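Local coordinates for acetone carboxylase alpha subunit (Xanthobacter autotrophicus Py2, PDB 5M45), which belongs to the hydantoinase B/oxoprolinase family and forms a manganese-binding subunit within an assembly of six protein chains, at residues Ser81-Glu89 against Asn480-Trp491; Thr174-Pro184 against Met223-Asp233. One frame throughout, in Å; residues are numbered along the deposited sequence.

Contact 1 of 2, residues Ser81-Glu89 against Asn480-Trp491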
loop_
_atom_site.group_PDB
_atom_site.type_symbol
_atom_site.label_atom_id
_atom_site.label_comp_id
_atom_site.label_asym_id
_atom_site.label_seq_id
_atom_site.Cartn_x
_atom_site.Cartn_y
_atom_site.Cartn_z
ATOM N N SER A 81 17.168 14.155 -5.231
ATOM C CA SER A 81 15.998 15.046 -5.232
ATOM C C SER A 81 16.371 16.472 -4.738
ATOM O O SER A 81 16.905 16.611 -3.624
ATOM C CB SER A 81 14.903 14.492 -4.300
ATOM O OG SER A 81 13.839 15.447 -4.136
ATOM N N PRO A 82 16.064 17.519 -5.541
ATOM C CA PRO A 82 16.353 18.886 -5.093
ATOM C C PRO A 82 15.632 19.326 -3.814
ATOM O O PRO A 82 16.109 20.209 -3.123
ATOM C CB PRO A 82 15.890 19.762 -6.252
ATOM C CG PRO A 82 15.836 18.866 -7.450
ATOM C CD PRO A 82 15.664 17.454 -6.954
ATOM N N ILE A 83 14.507 18.701 -3.516
ATOM C CA ILE A 83 13.735 18.937 -2.279
ATOM C C ILE A 83 14.642 18.768 -1.046
ATOM O O ILE A 83 14.614 19.600 -0.119
ATOM C CB ILE A 83 12.499 18.029 -2.215
ATOM C CG1 ILE A 83 11.506 18.341 -3.363
ATOM C CG2 ILE A 83 11.776 18.151 -0.865
ATOM C CD1 ILE A 83 10.402 17.305 -3.538
ATOM N N VAL A 84 15.456 17.712 -1.068
ATOM C CA VAL A 84 16.416 17.433 0.002
ATOM C C VAL A 84 17.766 18.146 -0.209
ATOM O O VAL A 84 18.248 18.879 0.672
ATOM C CB VAL A 84 16.596 15.910 0.170
ATOM C CG1 VAL A 84 17.731 15.594 1.166
ATOM C CG2 VAL A 84 15.273 15.269 0.622
ATOM N N GLU A 85 18.357 17.946 -1.382
ATOM C CA GLU A 85 19.723 18.413 -1.647
ATOM C C GLU A 85 19.911 19.954 -1.682
ATOM O O GLU A 85 20.924 20.469 -1.171
ATOM C CB GLU A 85 20.230 17.787 -2.945
ATOM C CG GLU A 85 21.730 17.962 -3.149
ATOM C CD GLU A 85 22.173 19.318 -3.720
ATOM O OE1 GLU A 85 23.348 19.673 -3.408
ATOM O OE2 GLU A 85 21.400 20.011 -4.442
ATOM N N GLN A 86 18.965 20.670 -2.285
ATOM C CA GLN A 86 19.062 22.135 -2.389
ATOM C C GLN A 86 18.152 22.833 -1.354
ATOM O O GLN A 86 18.623 23.657 -0.578
ATOM C CB GLN A 86 18.742 22.632 -3.802
ATOM C CG GLN A 86 18.901 24.150 -3.905
ATOM C CD GLN A 86 18.893 24.720 -5.318
ATOM O OE1 GLN A 86 17.962 24.558 -6.099
ATOM N NE2 GLN A 86 19.950 25.443 -5.639
ATOM N N GLU A 87 16.857 22.528 -1.361
ATOM C CA GLU A 87 15.924 23.158 -0.408
ATOM C C GLU A 87 16.137 22.801 1.080
ATOM O O GLU A 87 15.690 23.545 1.943
ATOM C CB GLU A 87 14.476 22.832 -0.745
ATOM C CG GLU A 87 13.750 23.856 -1.591
ATOM C CD GLU A 87 14.389 23.984 -2.906
ATOM O OE1 GLU A 87 15.096 25.023 -3.052
ATOM O OE2 GLU A 87 14.222 23.000 -3.720
ATOM N N GLY A 88 16.758 21.657 1.374
ATOM C CA GLY A 88 17.023 21.280 2.751
ATOM C C GLY A 88 15.791 20.838 3.546
ATOM O O GLY A 88 15.736 21.053 4.777
ATOM N N GLU A 89 14.836 20.191 2.875
ATOM C CA GLU A 89 13.629 19.658 3.565
ATOM C C GLU A 89 13.938 18.299 4.211
ATOM O O GLU A 89 13.492 17.239 3.748
ATOM C CB GLU A 89 12.397 19.627 2.645
ATOM C CG GLU A 89 12.153 20.880 1.784
ATOM C CD GLU A 89 12.158 22.212 2.510
ATOM O OE1 GLU A 89 12.152 23.255 1.821
ATOM O OE2 GLU A 89 12.144 22.258 3.785
ATOM N N ASN A 480 8.928 25.696 7.631
ATOM C CA ASN A 480 10.375 25.921 7.539
ATOM C C ASN A 480 10.646 27.410 7.254
ATOM O O ASN A 480 10.431 27.890 6.078
ATOM C CB ASN A 480 11.052 25.041 6.440
ATOM C CG ASN A 480 12.593 25.164 6.454
ATOM O OD1 ASN A 480 13.189 26.035 7.157
ATOM N ND2 ASN A 480 13.259 24.298 5.679
ATOM N N PRO A 481 11.097 28.173 8.279
ATOM C CA PRO A 481 11.335 29.602 8.077
ATOM C C PRO A 481 12.554 29.927 7.172
ATOM O O PRO A 481 12.668 31.086 6.703
ATOM C CB PRO A 481 11.502 30.125 9.524
ATOM C CG PRO A 481 12.126 28.961 10.263
ATOM C CD PRO A 481 11.466 27.742 9.644
ATOM N N GLU A 482 13.455 28.951 6.951
ATOM C CA GLU A 482 14.588 29.127 6.016
ATOM C C GLU A 482 14.134 28.862 4.579
ATOM O O GLU A 482 14.469 27.844 3.963
ATOM C CB GLU A 482 15.787 28.232 6.410
ATOM C CG GLU A 482 16.409 28.605 7.729
ATOM C CD GLU A 482 17.511 27.630 8.197
ATOM O OE1 GLU A 482 18.675 27.701 7.715
ATOM O OE2 GLU A 482 17.224 26.785 9.080
ATOM N N GLY A 483 13.344 29.784 4.029
ATOM C CA GLY A 483 12.760 29.571 2.705
ATOM C C GLY A 483 13.821 29.545 1.592
ATOM O O GLY A 483 14.899 30.173 1.691
ATOM N N ASP A 484 13.492 28.799 0.545
ATOM C CA ASP A 484 14.302 28.672 -0.654
ATOM C C ASP A 484 13.368 28.244 -1.793
ATOM O O ASP A 484 12.656 27.256 -1.642
ATOM C CB ASP A 484 15.385 27.610 -0.433
ATOM C CG ASP A 484 16.508 27.621 -1.530
ATOM O OD1 ASP A 484 16.265 28.121 -2.666
ATOM O OD2 ASP A 484 17.644 27.108 -1.196
ATOM N N MET A 485 13.341 28.994 -2.896
ATOM C CA MET A 485 12.546 28.644 -4.071
ATOM C C MET A 485 13.236 27.668 -5.048
ATOM O O MET A 485 12.564 27.121 -5.952
ATOM C CB MET A 485 12.048 29.880 -4.834
ATOM C CG MET A 485 13.144 30.741 -5.447
ATOM S SD MET A 485 12.558 32.198 -6.365
ATOM C CE MET A 485 11.719 33.118 -5.056
ATOM N N GLY A 486 14.524 27.410 -4.835
ATOM C CA GLY A 486 15.327 26.588 -5.741
ATOM C C GLY A 486 15.710 27.319 -7.021
ATOM O O GLY A 486 15.027 28.306 -7.409
ATOM N N ASP A 487 16.751 26.826 -7.660
ATOM C CA ASP A 487 17.177 27.321 -8.976
ATOM C C ASP A 487 16.327 26.744 -10.091
ATOM O O ASP A 487 16.025 25.541 -10.089
ATOM C CB ASP A 487 18.650 27.002 -9.266
ATOM C CG ASP A 487 19.610 27.974 -8.569
ATOM O OD1 ASP A 487 19.796 29.105 -9.110
ATOM O OD2 ASP A 487 20.181 27.638 -7.479
ATOM N N MET A 488 15.949 27.602 -11.043
ATOM C CA MET A 488 15.226 27.159 -12.248
ATOM C C MET A 488 15.978 26.020 -12.963
ATOM O O MET A 488 15.355 25.048 -13.396
ATOM C CB MET A 488 14.980 28.315 -13.225
ATOM C CG MET A 488 13.926 29.306 -12.774
ATOM S SD MET A 488 13.560 30.674 -13.922
ATOM C CE MET A 488 14.962 31.744 -13.680
ATOM N N GLU A 489 17.306 26.138 -13.068
ATOM C CA GLU A 489 18.093 25.155 -13.814
ATOM C C GLU A 489 18.112 23.781 -13.102
ATOM O O GLU A 489 18.236 22.725 -13.774
ATOM C CB GLU A 489 19.524 25.637 -14.091
ATOM C CG GLU A 489 19.574 26.818 -15.071
ATOM C CD GLU A 489 20.963 27.388 -15.315
ATOM O OE1 GLU A 489 21.901 27.173 -14.538
ATOM O OE2 GLU A 489 21.074 28.160 -16.300
ATOM N N ILE A 490 18.013 23.804 -11.773
ATOM C CA ILE A 490 17.934 22.580 -10.972
ATOM C C ILE A 490 16.532 21.914 -11.092
ATOM O O ILE A 490 16.446 20.693 -11.310
ATOM C CB ILE A 490 18.307 22.844 -9.485
ATOM C CG1 ILE A 490 19.761 23.288 -9.366
ATOM C CG2 ILE A 490 18.065 21.608 -8.623
ATOM C CD1 ILE A 490 20.837 22.268 -9.726
ATOM N N TRP A 491 15.459 22.698 -10.965
ATOM C CA TRP A 491 14.097 22.165 -11.182
ATOM C C TRP A 491 13.936 21.553 -12.599
ATOM O O TRP A 491 13.296 20.503 -12.748
ATOM C CB TRP A 491 13.003 23.197 -10.922
ATOM C CG TRP A 491 12.816 23.556 -9.453
ATOM C CD1 TRP A 491 12.901 24.787 -8.902
ATOM C CD2 TRP A 491 12.484 22.659 -8.402
ATOM N NE1 TRP A 491 12.666 24.720 -7.546
ATOM C CE2 TRP A 491 12.440 23.413 -7.209
ATOM C CE3 TRP A 491 12.276 21.269 -8.341
ATOM C CZ2 TRP A 491 12.118 22.839 -5.966
ATOM C CZ3 TRP A 491 11.982 20.691 -7.120
ATOM C CH2 TRP A 491 11.902 21.485 -5.931
HETATM O O HOH W 1 18.316 26.096 1.160
HETATM O O HOH W 2 15.834 24.733 4.264
HETATM O O HOH W 3 12.575 25.721 2.717
#

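Contact 2 of 2, residues Thr174-Pro184 against Met223-Asp233. With MN (manganese (II) ion), chain M.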
loop_
_atom_site.group_PDB
_atom_site.type_symbol
_atom_site.label_atom_id
_atom_site.label_comp_id
_atom_site.label_asym_id
_atom_site.label_seq_id
_atom_site.Cartn_x
_atom_site.Cartn_y
_atom_site.Cartn_z
ATOM N N THR A 174 13.265 12.723 5.792
ATOM C CA THR A 174 13.309 13.431 4.499
ATOM C C THR A 174 11.899 13.465 3.894
ATOM O O THR A 174 11.183 12.445 3.913
ATOM C CB THR A 174 14.192 12.740 3.437
ATOM O OG1 THR A 174 13.770 11.382 3.277
ATOM C CG2 THR A 174 15.659 12.750 3.809
ATOM N N HIS A 175 11.507 14.603 3.342
ATOM C CA HIS A 175 10.328 14.653 2.465
ATOM C C HIS A 175 10.679 14.035 1.105
ATOM O O HIS A 175 11.531 14.578 0.405
ATOM C CB HIS A 175 9.828 16.092 2.246
ATOM C CG HIS A 175 8.682 16.163 1.276
ATOM N ND1 HIS A 175 7.371 16.298 1.667
ATOM C CD2 HIS A 175 8.654 15.992 -0.073
ATOM C CE1 HIS A 175 6.583 16.236 0.603
ATOM N NE2 HIS A 175 7.336 16.060 -0.466
ATOM N N VAL A 176 10.040 12.911 0.751
ATOM C CA VAL A 176 10.279 12.233 -0.568
ATOM C C VAL A 176 9.255 12.696 -1.610
ATOM O O VAL A 176 8.155 13.185 -1.256
ATOM C CB VAL A 176 10.289 10.693 -0.467
ATOM C CG1 VAL A 176 11.293 10.241 0.599
ATOM C CG2 VAL A 176 8.884 10.113 -0.154
ATOM N N ILE A 177 9.587 12.520 -2.890
ATOM C CA ILE A 177 8.765 13.060 -3.973
ATOM C C ILE A 177 7.368 12.405 -4.015
ATOM O O ILE A 177 6.351 13.112 -4.149
ATOM C CB ILE A 177 9.462 12.975 -5.362
ATOM C CG1 ILE A 177 10.774 13.762 -5.343
ATOM C CG2 ILE A 177 8.509 13.485 -6.484
ATOM C CD1 ILE A 177 11.670 13.502 -6.552
ATOM N N ASP A 178 7.305 11.079 -3.913
ATOM C CA ASP A 178 6.037 10.378 -3.889
ATOM C C ASP A 178 6.123 9.055 -3.143
ATOM O O ASP A 178 7.227 8.464 -3.029
ATOM C CB ASP A 178 5.426 10.176 -5.292
ATOM C CG ASP A 178 5.924 8.904 -6.013
ATOM O OD1 ASP A 178 7.073 8.882 -6.521
ATOM O OD2 ASP A 178 5.158 7.913 -6.115
ATOM N N THR A 179 4.943 8.593 -2.663
ATOM C CA THR A 179 4.803 7.313 -2.014
ATOM C C THR A 179 3.777 6.403 -2.700
ATOM O O THR A 179 3.266 5.480 -2.080
ATOM C CB THR A 179 4.488 7.447 -0.491
ATOM O OG1 THR A 179 3.460 8.406 -0.262
ATOM C CG2 THR A 179 5.737 7.902 0.258
ATOM N N GLY A 180 3.518 6.606 -3.986
ATOM C CA GLY A 180 2.632 5.698 -4.704
ATOM C C GLY A 180 1.186 5.804 -4.240
ATOM O O GLY A 180 0.517 4.773 -4.030
ATOM N N ALA A 181 0.706 7.033 -4.089
ATOM C CA ALA A 181 -0.741 7.297 -3.915
ATOM C C ALA A 181 -1.406 7.311 -5.282
ATOM O O ALA A 181 -0.727 7.340 -6.315
ATOM C CB ALA A 181 -0.961 8.623 -3.186
ATOM N N VAL A 182 -2.738 7.273 -5.278
ATOM C CA VAL A 182 -3.568 7.366 -6.502
ATOM C C VAL A 182 -3.140 8.580 -7.373
ATOM O O VAL A 182 -2.910 8.430 -8.584
ATOM C CB VAL A 182 -5.071 7.428 -6.155
ATOM C CG1 VAL A 182 -5.931 7.777 -7.380
ATOM C CG2 VAL A 182 -5.513 6.093 -5.520
ATOM N N GLY A 183 -3.009 9.740 -6.750
ATOM C CA GLY A 183 -2.503 10.938 -7.441
ATOM C C GLY A 183 -0.969 11.010 -7.469
ATOM O O GLY A 183 -0.324 10.701 -6.467
ATOM N N PRO A 184 -0.387 11.446 -8.605
ATOM C CA PRO A 184 1.061 11.551 -8.759
ATOM C C PRO A 184 1.649 12.853 -8.250
ATOM O O PRO A 184 1.689 13.853 -8.964
ATOM C CB PRO A 184 1.256 11.450 -10.274
ATOM C CG PRO A 184 0.013 12.060 -10.851
ATOM C CD PRO A 184 -1.084 11.673 -9.887
ATOM N N MET A 223 6.792 0.158 -4.859
ATOM C CA MET A 223 5.545 0.766 -4.421
ATOM C C MET A 223 5.517 2.307 -4.598
ATOM O O MET A 223 4.570 2.965 -4.105
ATOM C CB MET A 223 5.265 0.395 -2.942
ATOM C CG MET A 223 5.016 -1.091 -2.667
ATOM S SD MET A 223 3.931 -1.939 -3.817
ATOM C CE MET A 223 2.358 -1.088 -3.529
ATOM N N VAL A 224 6.515 2.858 -5.281
ATOM C CA VAL A 224 6.626 4.299 -5.570
ATOM C C VAL A 224 6.966 4.512 -7.062
ATOM O O VAL A 224 7.454 3.615 -7.743
ATOM C CB VAL A 224 7.671 5.013 -4.646
ATOM C CG1 VAL A 224 7.414 4.701 -3.167
ATOM C CG2 VAL A 224 9.120 4.683 -4.999
ATOM N N ARG A 225 6.638 5.704 -7.562
ATOM C CA ARG A 225 7.033 6.125 -8.902
ATOM C C ARG A 225 8.519 6.494 -9.010
ATOM O O ARG A 225 9.230 6.025 -9.943
ATOM C CB ARG A 225 6.142 7.279 -9.404
ATOM C CG ARG A 225 4.665 6.918 -9.542
ATOM C CD ARG A 225 3.843 8.163 -9.830
ATOM N NE ARG A 225 2.404 7.958 -9.951
ATOM C CZ ARG A 225 1.542 7.824 -8.941
ATOM N NH1 ARG A 225 1.944 7.824 -7.698
ATOM N NH2 ARG A 225 0.226 7.690 -9.193
ATOM N N THR A 226 8.988 7.335 -8.081
ATOM C CA THR A 226 10.328 7.959 -8.160
ATOM C C THR A 226 11.417 7.119 -7.455
ATOM O O THR A 226 12.121 7.581 -6.539
ATOM C CB THR A 226 10.279 9.420 -7.636
ATOM O OG1 THR A 226 9.687 9.458 -6.321
ATOM C CG2 THR A 226 9.462 10.295 -8.631
ATOM N N THR A 227 11.546 5.865 -7.894
ATOM C CA THR A 227 12.395 4.866 -7.223
ATOM C C THR A 227 13.832 5.328 -6.902
ATOM O O THR A 227 14.292 5.165 -5.761
ATOM C CB THR A 227 12.433 3.582 -8.064
ATOM O OG1 THR A 227 11.087 3.092 -8.243
ATOM C CG2 THR A 227 13.292 2.513 -7.374
ATOM N N ARG A 228 14.550 5.857 -7.896
ATOM C CA ARG A 228 15.950 6.237 -7.695
ATOM C C ARG A 228 16.049 7.365 -6.630
ATOM O O ARG A 228 16.937 7.356 -5.794
ATOM C CB ARG A 228 16.630 6.677 -9.025
ATOM C CG ARG A 228 18.100 7.040 -8.850
ATOM C CD ARG A 228 18.830 7.617 -10.133
ATOM N NE ARG A 228 18.086 8.713 -10.813
ATOM C CZ ARG A 228 17.171 8.528 -11.793
ATOM N NH1 ARG A 228 16.824 7.300 -12.214
ATOM N NH2 ARG A 228 16.558 9.590 -12.360
ATOM N N TYR A 229 15.107 8.315 -6.677
ATOM C CA TYR A 229 15.074 9.450 -5.741
ATOM C C TYR A 229 14.777 8.960 -4.327
ATOM O O TYR A 229 15.460 9.355 -3.379
ATOM C CB TYR A 229 14.048 10.511 -6.201
ATOM C CG TYR A 229 14.401 11.131 -7.547
ATOM C CD1 TYR A 229 13.893 10.578 -8.727
ATOM C CD2 TYR A 229 15.192 12.284 -7.637
ATOM C CE1 TYR A 229 14.217 11.106 -9.978
ATOM C CE2 TYR A 229 15.505 12.841 -8.859
ATOM C CZ TYR A 229 14.992 12.269 -10.028
ATOM O OH TYR A 229 15.312 12.806 -11.252
ATOM N N TRP A 230 13.796 8.055 -4.216
ATOM C CA TRP A 230 13.487 7.312 -2.965
ATOM C C TRP A 230 14.749 6.651 -2.339
ATOM O O TRP A 230 15.000 6.776 -1.141
ATOM C CB TRP A 230 12.387 6.231 -3.228
ATOM C CG TRP A 230 12.223 5.247 -2.133
ATOM C CD1 TRP A 230 12.966 4.116 -1.935
ATOM C CD2 TRP A 230 11.299 5.319 -1.029
ATOM N NE1 TRP A 230 12.548 3.467 -0.796
ATOM C CE2 TRP A 230 11.538 4.193 -0.214
ATOM C CE3 TRP A 230 10.302 6.225 -0.653
ATOM C CZ2 TRP A 230 10.790 3.922 0.948
ATOM C CZ3 TRP A 230 9.529 5.946 0.497
ATOM C CH2 TRP A 230 9.811 4.796 1.292
ATOM N N MET A 231 15.498 5.940 -3.174
ATOM C CA MET A 231 16.688 5.172 -2.732
ATOM C C MET A 231 17.766 6.096 -2.122
ATOM O O MET A 231 18.313 5.805 -1.035
ATOM C CB MET A 231 17.280 4.336 -3.880
ATOM C CG MET A 231 16.414 3.121 -4.269
ATOM S SD MET A 231 16.937 2.282 -5.790
ATOM C CE MET A 231 18.370 1.460 -5.146
ATOM N N LEU A 232 18.037 7.229 -2.804
ATOM C CA LEU A 232 19.047 8.145 -2.308
ATOM C C LEU A 232 18.566 8.957 -1.069
ATOM O O LEU A 232 19.392 9.335 -0.217
ATOM C CB LEU A 232 19.626 9.024 -3.432
ATOM C CG LEU A 232 20.506 8.234 -4.424
ATOM C CD1 LEU A 232 20.714 8.963 -5.740
ATOM C CD2 LEU A 232 21.849 7.869 -3.816
ATOM N N ASP A 233 17.256 9.230 -0.957
ATOM C CA ASP A 233 16.702 9.828 0.271
ATOM C C ASP A 233 16.876 8.884 1.483
ATOM O O ASP A 233 17.181 9.330 2.603
ATOM C CB ASP A 233 15.220 10.262 0.090
ATOM C CG ASP A 233 15.070 11.514 -0.817
ATOM O OD1 ASP A 233 16.070 12.251 -1.066
ATOM O OD2 ASP A 233 13.931 11.795 -1.305
HETATM MN MN MN M . 6.502 16.432 3.797
HETATM O O HOH W 4 12.870 14.132 -1.890
HETATM O O HOH W 5 12.116 10.946 -3.354
HETATM O O HOH W 6 10.143 8.836 -3.619
HETATM O O HOH W 7 2.005 2.472 -3.309
#

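Contact 1 of 2, residues Ser81-Glu89 against Asn480-Trp491
P82 lies over one face of the W491 indole, its CB 4.1 Å from W491 CZ3, while I83 CG1 meets the edge. P82 CB also packs 3.7 Å from I490 CG2; proline suits the first residue of helix 82-85, where no N-H is needed, and its ring carbons suit the apolar spot. W491 NE1 donates in the ring plane to M485 O at 2.9 Å, which fixes the ring's rotation. E87 OE2 approaches the ring obliquely, 3.1 Å from W491 CZ2. Q86 stretches across with CG trans to its backbone N (chi1 -178°), and its amide, 33° from the D487 carboxylate plane, closes a two-bond clasp: D487 N donates to Q86 OE1 at 3.0 Å, and Q86 NE2 to the anti lone pair of D487 OD2. A polar side chain of another protein's chain also bonds D487. N480 ND2 donates at 3.0 Å to E89 OE2, which lies in the N480 amide plane, the carboxylate nearly perpendicular to the amide. E87 OE1 sits 3.3 Å from D484 OD1, a like-charge pair probably eased by a basic side chain from the chain of another protein, which pairs with D484. D484 OD1 also closes an Asx turn onto G486 N, whose positive phi suits glycine. W491 also packs on Y499 and R502 of strand 497-504, while I83 and V84 of helix 82-85 rest on strand 165-175, V84 also on helix 227-255.

Contact 2 of 2, residues Thr174-Pro184 against Met223-Asp233
The D178 carboxylate grips R225 and T226 through both oxygens. Its syn lone pairs take two consecutive backbone N-H groups, R225 N to D178 OD2 at 3.0 Å and T226 N to D178 OD1 at 2.9 Å; on the anti side of OD1, 20° out of plane, T226 OG1 donates at 2.7 Å. An aspartate suits the place, since a short acid can bind adjacent amides just ahead of helix 227-255, whose positive N-terminal end would tend to favour the anion. R225, extended from CG to NE, sets both NH1 and NH2 on A181 O, with P184 CA 3.8 Å above the centre of the guanidinium face; its salt bridge to D178, NH1 to OD2, is long at 3.6 Å. I177 CD1 makes an off-centre CH-pi contact with the Y229 ring, and V176 CG2 touches the edge of the W230 indole. D178 OD2 also accepts from G180 N, an Asx turn that bends the loop following strand 165-175, an inner strand of a seven-stranded antiparallel sheet. G180, at positive phi, brings its CA 3.4 Å from M223 O, leaving no room there for a side chain. Two waters tie D233 OD2 to H175 O and I177 N. H175, facing the other way, binds the manganese ion through ND1 at 2.3 Å together with H150 and D153, its ring oriented by S186 at NE2. Farther out, R393 of the second subunit donates hydrogen bonds to the carbonyl oxygens of V224 and R225.

Both contacts are buried, contact 2 somewhat farther from the chain centre, with about 17 Å between their centres. They share a border: V84 packs on D233, S81 on I177 and Y229, and I83 on H175, so helix 82-85 lies between segment 480-491 and the end of strand 165-175. Contact 1 joins an apolar patch to bonds made mostly by acid and amide side chains, and a chain of another protein supplies further partners. Contact 2 depends more on backbone groups held by one aspartate and one arginine, and borders the second copy of this protein. One manganese ligand, H175, belongs to contact 2; the E89 side chain of contact 1 lies about 7 Å from the metal.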